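Local coordinates for pirin family protein (PDB 6D0P), which probably acts as a metal-dependent quercetin 2,3-dioxygenase of the pirin family, a bicupin protein that binds one metal ion per subunit, at residues F52-G60 and E109-G120. Sequence-based numbering, arbitrary orientation.
Sequences FSPTTEQQG and EEFHSPEFAEHG. With MN (manganese (II) ion), chain G.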
ATOM      1  N   PHE A  52      -4.370  14.535  15.442  1.00 16.67           N
ATOM      2  CA  PHE A  52      -3.673  14.193  16.665  1.00 17.20           C
ATOM      3  C   PHE A  52      -3.117  15.477  17.277  1.00 17.63           C
ATOM      4  O   PHE A  52      -2.312  16.149  16.652  1.00 17.90           O
ATOM      5  CB  PHE A  52      -2.521  13.227  16.416  1.00 16.80           C
ATOM      6  CG  PHE A  52      -2.969  11.831  16.102  1.00 16.57           C
ATOM      7  CD1 PHE A  52      -3.315  10.963  17.127  1.00 17.06           C
ATOM      8  CD2 PHE A  52      -3.072  11.394  14.791  1.00 16.94           C
ATOM      9  CE1 PHE A  52      -3.751   9.680  16.846  1.00 16.85           C
ATOM     10  CE2 PHE A  52      -3.508  10.104  14.515  1.00 16.51           C
ATOM     11  CZ  PHE A  52      -3.836   9.252  15.547  1.00 16.00           C
ATOM     12  N   SER A  53      -3.564  15.822  18.478  1.00 17.81           N
ATOM     13  CA  SER A  53      -3.027  16.975  19.140  1.00 18.26           C
ATOM     14  C   SER A  53      -1.616  16.626  19.647  1.00 19.60           C
ATOM     15  O   SER A  53      -1.228  15.423  19.693  1.00 18.64           O
ATOM     16  CB  SER A  53      -3.932  17.412  20.262  1.00 18.80           C
ATOM     17  OG  SER A  53      -4.042  16.381  21.227  1.00 18.81           O
ATOM     18  N   PRO A  54      -0.830  17.648  20.000  1.00 20.66           N
ATOM     19  CA  PRO A  54       0.552  17.474  20.472  1.00 21.53           C
ATOM     20  C   PRO A  54       0.682  16.491  21.647  1.00 21.89           C
ATOM     21  O   PRO A  54      -0.163  16.473  22.557  1.00 21.07           O
ATOM     22  CB  PRO A  54       0.959  18.884  20.925  1.00 22.97           C
ATOM     23  CG  PRO A  54       0.170  19.784  20.013  1.00 22.71           C
ATOM     24  CD  PRO A  54      -1.161  19.082  19.897  1.00 21.79           C
ATOM     25  N   THR A  55       1.739  15.686  21.636  1.00 21.26           N
ATOM     26  CA  THR A  55       1.925  14.693  22.687  1.00 22.45           C
ATOM     27  C   THR A  55       3.419  14.456  22.946  1.00 23.50           C
ATOM     28  O   THR A  55       4.259  14.667  22.091  1.00 23.56           O
ATOM     29  CB  THR A  55       1.266  13.353  22.321  1.00 22.70           C
ATOM     30  OG1 THR A  55       1.449  12.428  23.392  1.00 23.64           O
ATOM     31  CG2 THR A  55       1.820  12.717  21.067  1.00 22.82           C
ATOM     32  N   THR A  56       3.685  13.970  24.145  1.00 24.42           N
ATOM     33  CA  THR A  56       4.991  13.530  24.572  1.00 25.18           C
ATOM     34  C   THR A  56       5.085  12.002  24.410  1.00 26.00           C
ATOM     35  O   THR A  56       6.156  11.412  24.621  1.00 27.46           O
ATOM     36  CB  THR A  56       5.217  13.935  26.028  1.00 24.98           C
ATOM     37  OG1 THR A  56       4.145  13.389  26.800  1.00 24.51           O
ATOM     38  CG2 THR A  56       5.269  15.433  26.213  1.00 26.24           C
ATOM     39  N   GLU A  57       3.941  11.382  24.153  0.60 21.99           N
ATOM     40  CA  GLU A  57       3.907   9.950  24.017  0.60 22.26           C
ATOM     41  C   GLU A  57       4.298   9.569  22.588  0.60 20.43           C
ATOM     42  O   GLU A  57       4.306  10.381  21.660  0.60 20.24           O
ATOM     43  CB  GLU A  57       2.513   9.388  24.338  0.60 23.93           C
ATOM     44  CG  GLU A  57       2.146   9.483  25.811  0.60 26.04           C
ATOM     45  CD  GLU A  57       1.174   8.436  26.331  0.60 27.56           C
ATOM     46  OE1 GLU A  57       0.914   8.447  27.550  0.60 29.64           O
ATOM     47  OE2 GLU A  57       0.663   7.618  25.520  0.60 29.51           O
ATOM     48  N   GLN A  58       4.621   8.288  22.462  0.50 19.66           N
ATOM     49  CA  GLN A  58       4.898   7.655  21.191  0.50 19.13           C
ATOM     50  C   GLN A  58       3.605   6.921  20.795  0.50 18.20           C
ATOM     51  O   GLN A  58       3.262   5.919  21.401  0.50 17.32           O
ATOM     52  CB  GLN A  58       6.088   6.700  21.332  0.50 19.47           C
ATOM     53  CG  GLN A  58       6.679   6.238  20.008  0.50 19.45           C
ATOM     54  CD  GLN A  58       7.919   5.396  20.196  0.50 20.74           C
ATOM     55  OE1 GLN A  58       9.041   5.881  20.105  0.50 20.38           O
ATOM     56  NE2 GLN A  58       7.725   4.117  20.478  0.50 22.80           N
ATOM     57  N   GLN A  59       2.869   7.464  19.835  1.00 17.25           N
ATOM     58  CA  GLN A  59       1.624   6.878  19.377  1.00 17.64           C
ATOM     59  C   GLN A  59       1.903   6.115  18.084  1.00 16.87           C
ATOM     60  O   GLN A  59       2.540   6.615  17.187  1.00 16.10           O
ATOM     61  CB  GLN A  59       0.574   7.963  19.174  1.00 17.69           C
ATOM     62  CG  GLN A  59       0.235   8.689  20.464  1.00 19.12           C
ATOM     63  CD  GLN A  59      -0.928   9.648  20.342  1.00 20.38           C
ATOM     64  OE1 GLN A  59      -0.855  10.690  19.683  1.00 21.48           O
ATOM     65  NE2 GLN A  59      -1.980   9.344  21.075  1.00 19.58           N
ATOM     66  N   GLY A  60       1.451   4.890  18.048  1.00 16.52           N
ATOM     67  CA  GLY A  60       1.643   4.041  16.891  1.00 18.01           C
ATOM     68  C   GLY A  60       1.522   2.598  17.311  1.00 19.84           C
ATOM     69  O   GLY A  60       0.658   2.271  18.137  1.00 21.91           O
ATOM     70  N   GLU A 109       8.911  -1.526  14.962  1.00 17.34           N
ATOM     71  CA  GLU A 109       7.905  -0.669  15.512  1.00 18.66           C
ATOM     72  C   GLU A 109       7.688   0.483  14.519  1.00 17.80           C
ATOM     73  O   GLU A 109       8.602   0.842  13.771  1.00 16.63           O
ATOM     74  CB  GLU A 109       8.321  -0.139  16.882  1.00 22.44           C
ATOM     75  CG  GLU A 109       9.577   0.700  16.825  1.00 27.21           C
ATOM     76  CD  GLU A 109      10.109   1.160  18.171  1.00 33.67           C
ATOM     77  OE1 GLU A 109      10.685   2.280  18.223  1.00 38.53           O
ATOM     78  OE2 GLU A 109       9.940   0.408  19.158  1.00 34.14           O
ATOM     79  N   GLU A 110       6.478   1.023  14.516  1.00 16.39           N
ATOM     80  CA  GLU A 110       6.072   2.118  13.629  1.00 16.74           C
ATOM     81  C   GLU A 110       5.279   3.116  14.478  1.00 16.63           C
ATOM     82  O   GLU A 110       4.266   2.770  15.078  1.00 15.85           O
ATOM     83  CB  GLU A 110       5.224   1.606  12.449  1.00 17.91           C
ATOM     84  CG  GLU A 110       5.936   0.607  11.545  1.00 20.14           C
ATOM     85  CD  GLU A 110       5.074  -0.192  10.561  1.00 22.28           C
ATOM     86  OE1 GLU A 110       4.521  -1.277  10.948  1.00 21.26           O
ATOM     87  OE2 GLU A 110       4.994   0.240   9.393  1.00 25.46           O
ATOM     88  N   PHE A 111       5.659   4.374  14.416  0.50 17.00           N
ATOM     89  CA  PHE A 111       4.983   5.352  15.246  0.50 17.03           C
ATOM     90  C   PHE A 111       5.151   6.739  14.638  0.50 16.70           C
ATOM     91  O   PHE A 111       6.013   6.956  13.762  0.50 16.25           O
ATOM     92  CB  PHE A 111       5.577   5.292  16.648  0.50 17.74           C
ATOM     93  CG  PHE A 111       7.080   5.339  16.639  0.50 17.57           C
ATOM     94  CD1 PHE A 111       7.826   4.177  16.546  0.50 17.94           C
ATOM     95  CD2 PHE A 111       7.748   6.546  16.698  0.50 18.26           C
ATOM     96  CE1 PHE A 111       9.209   4.231  16.516  0.50 17.90           C
ATOM     97  CE2 PHE A 111       9.132   6.595  16.693  0.50 18.71           C
ATOM     98  CZ  PHE A 111       9.859   5.437  16.598  0.50 18.08           C
ATOM     99  N   HIS A 112       4.371   7.676  15.149  1.00 15.65           N
ATOM    100  CA  HIS A 112       4.428   9.012  14.615  1.00 15.09           C
ATOM    101  C   HIS A 112       5.844   9.560  14.851  1.00 15.40           C
ATOM    102  O   HIS A 112       6.448   9.317  15.909  1.00 15.17           O
ATOM    103  CB  HIS A 112       3.398   9.932  15.271  1.00 14.85           C
ATOM    104  CG  HIS A 112       1.970   9.524  15.087  1.00 14.61           C
ATOM    105  ND1 HIS A 112       0.954  10.107  15.821  1.00 14.14           N
ATOM    106  CD2 HIS A 112       1.393   8.574  14.320  1.00 14.13           C
ATOM    107  CE1 HIS A 112      -0.195   9.534  15.505  1.00 14.79           C
ATOM    108  NE2 HIS A 112       0.048   8.592  14.577  1.00 13.65           N
ATOM    109  N   SER A 113       6.390  10.280  13.900  1.00 15.66           N
ATOM    110  CA  SER A 113       7.716  10.847  14.083  1.00 16.45           C
ATOM    111  C   SER A 113       7.716  11.804  15.280  1.00 18.01           C
ATOM    112  O   SER A 113       6.689  12.391  15.599  1.00 17.11           O
ATOM    113  CB  SER A 113       8.159  11.573  12.864  1.00 17.64           C
ATOM    114  OG  SER A 113       7.590  12.866  12.810  1.00 17.82           O
ATOM    115  N   PRO A 114       8.868  11.985  15.919  1.00 19.86           N
ATOM    116  CA  PRO A 114       8.955  12.930  17.048  1.00 20.20           C
ATOM    117  C   PRO A 114       8.512  14.346  16.649  1.00 20.82           C
ATOM    118  O   PRO A 114       7.866  15.026  17.433  1.00 19.67           O
ATOM    119  CB  PRO A 114      10.441  12.941  17.426  1.00 21.80           C
ATOM    120  CG  PRO A 114      10.934  11.571  17.025  1.00 22.45           C
ATOM    121  CD  PRO A 114      10.066  11.129  15.859  1.00 19.87           C
ATOM    122  N   GLU A 115       8.867  14.767  15.434  1.00 21.15           N
ATOM    123  CA  GLU A 115       8.511  16.091  14.940  1.00 24.02           C
ATOM    124  C   GLU A 115       6.983  16.212  14.800  1.00 21.75           C
ATOM    125  O   GLU A 115       6.387  17.220  15.195  1.00 20.94           O
ATOM    126  CB  GLU A 115       9.220  16.330  13.606  1.00 28.99           C
ATOM    127  CG  GLU A 115       8.757  17.578  12.869  1.00 36.28           C
ATOM    128  CD  GLU A 115       9.469  18.858  13.277  1.00 44.17           C
ATOM    129  OE1 GLU A 115      10.415  18.783  14.092  1.00 54.34           O
ATOM    130  OE2 GLU A 115       9.081  19.929  12.770  1.00 52.14           O
ATOM    131  N   PHE A 116       6.357  15.194  14.225  1.00 19.46           N
ATOM    132  CA  PHE A 116       4.900  15.211  14.070  1.00 19.41           C
ATOM    133  C   PHE A 116       4.227  15.137  15.443  1.00 19.04           C
ATOM    134  O   PHE A 116       3.304  15.895  15.708  1.00 19.40           O
ATOM    135  CB  PHE A 116       4.402  14.085  13.165  1.00 18.90           C
ATOM    136  CG  PHE A 116       2.900  14.079  13.041  1.00 18.95           C
ATOM    137  CD1 PHE A 116       2.246  15.094  12.368  1.00 18.99           C
ATOM    138  CD2 PHE A 116       2.142  13.111  13.673  1.00 20.24           C
ATOM    139  CE1 PHE A 116       0.865  15.126  12.300  1.00 19.37           C
ATOM    140  CE2 PHE A 116       0.759  13.134  13.589  1.00 20.71           C
ATOM    141  CZ  PHE A 116       0.128  14.142  12.901  1.00 19.56           C
ATOM    142  N   ALA A 117       4.738  14.302  16.332  1.00 19.23           N
ATOM    143  CA  ALA A 117       4.163  14.162  17.670  1.00 20.54           C
ATOM    144  C   ALA A 117       4.175  15.518  18.376  1.00 22.50           C
ATOM    145  O   ALA A 117       3.188  15.886  18.985  1.00 24.06           O
ATOM    146  CB  ALA A 117       4.925  13.151  18.492  1.00 20.28           C
ATOM    147  N   GLU A 118       5.279  16.243  18.249  1.00 22.63           N
ATOM    148  CA  GLU A 118       5.446  17.534  18.936  1.00 25.01           C
ATOM    149  C   GLU A 118       4.470  18.581  18.391  1.00 24.10           C
ATOM    150  O   GLU A 118       3.919  19.360  19.152  1.00 22.52           O
ATOM    151  CB  GLU A 118       6.881  18.048  18.776  1.00 29.52           C
ATOM    152  CG  GLU A 118       7.104  19.444  19.350  1.00 36.03           C
ATOM    153  CD  GLU A 118       8.444  20.096  19.019  1.00 43.46           C
ATOM    154  OE1 GLU A 118       9.408  19.358  18.740  1.00 47.73           O
ATOM    155  OE2 GLU A 118       8.518  21.346  19.035  1.00 51.93           O
ATOM    156  N   HIS A 119       4.287  18.634  17.086  1.00 24.42           N
ATOM    157  CA  HIS A 119       3.447  19.692  16.505  1.00 24.47           C
ATOM    158  C   HIS A 119       1.976  19.268  16.389  1.00 23.61           C
ATOM    159  O   HIS A 119       1.116  20.135  16.473  1.00 22.53           O
ATOM    160  CB  HIS A 119       4.003  20.153  15.145  1.00 28.68           C
ATOM    161  CG  HIS A 119       5.319  20.852  15.251  1.00 32.17           C
ATOM    162  ND1 HIS A 119       6.524  20.169  15.204  1.00 35.28           N
ATOM    163  CD2 HIS A 119       5.625  22.152  15.434  1.00 35.81           C
ATOM    164  CE1 HIS A 119       7.513  21.029  15.338  1.00 39.69           C
ATOM    165  NE2 HIS A 119       6.990  22.250  15.484  1.00 37.34           N
ATOM    166  N   GLY A 120       1.686  17.972  16.215  1.00 20.49           N
ATOM    167  CA  GLY A 120       0.317  17.511  16.035  1.00 20.76           C
ATOM    168  C   GLY A 120      -0.244  17.926  14.677  1.00 19.59           C
ATOM    169  O   GLY A 120       0.467  18.459  13.851  1.00 19.46           O
TER
HETATM  170 MN    MN G 303       4.739  -3.420  10.427  1.00 25.34          MN
HETATM  171  O   HOH W   1       0.722  14.388  17.954  1.00 16.35           O
HETATM  172  O   HOH W   2      11.350   3.701  20.161  1.00 35.24           O
HETATM  173  O   HOH W   3       1.280  11.638  17.922  1.00 20.73           O
HETATM  174  O   HOH W   4       5.009  -2.339   8.229  1.00 24.88           O
HETATM  175  O   HOH W   5       2.604  -3.279   9.818  1.00 23.58           O
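G60 and F111 form an antiparallel non-hydrogen-bonded pair, and H112 N donates to Q59 O (2.9 Å); these join the loop 52-60 to the end of strand 106-112 in the N-terminal cupin domain of this pirin. A second backbone bond, from T55 N to A117 O (3.0 Å), anchors the far side of the loop on the short helix 114-119, and water 1 donates to the same A117 O while bridging to S53 O.

The aromatic core is a T-shaped pair. H112 turns its edge to the face of F52 with the planes 68° apart, and CE1 stands over the centre of the phenyl ring, 3.5 Å from F52 CD2. The imidazole is pinned at both nitrogens: NE2 bonds to G22 O, and ND1 meets water 3, which donates to Q59 OE1. F116 CE2 touches F52 CB at 4.3 Å.

Further along, in the conformers described here (Q58 and F111 each have a second), Q58 lays its extended side chain over one face of F111, amide and ring only 16° from parallel. With chi1 at -166° the Q58 chain runs out opposite its own N and across that ring, where OE1 comes 3.5 Å from F111 CE2.

At the helix end, G120 has positive phi and its CA lies 3.0 Å from F52 O, while P54 packs CB and CG on the carbonyl oxygens of E118 and H119. The E110 side chain leaves the strand on the side away from the loop and reaches the manganese, whose other protein ligands are H64, H66 and H108; its OE1 binds the metal at 2.2 Å and OE2 accepts from Q127 NE2.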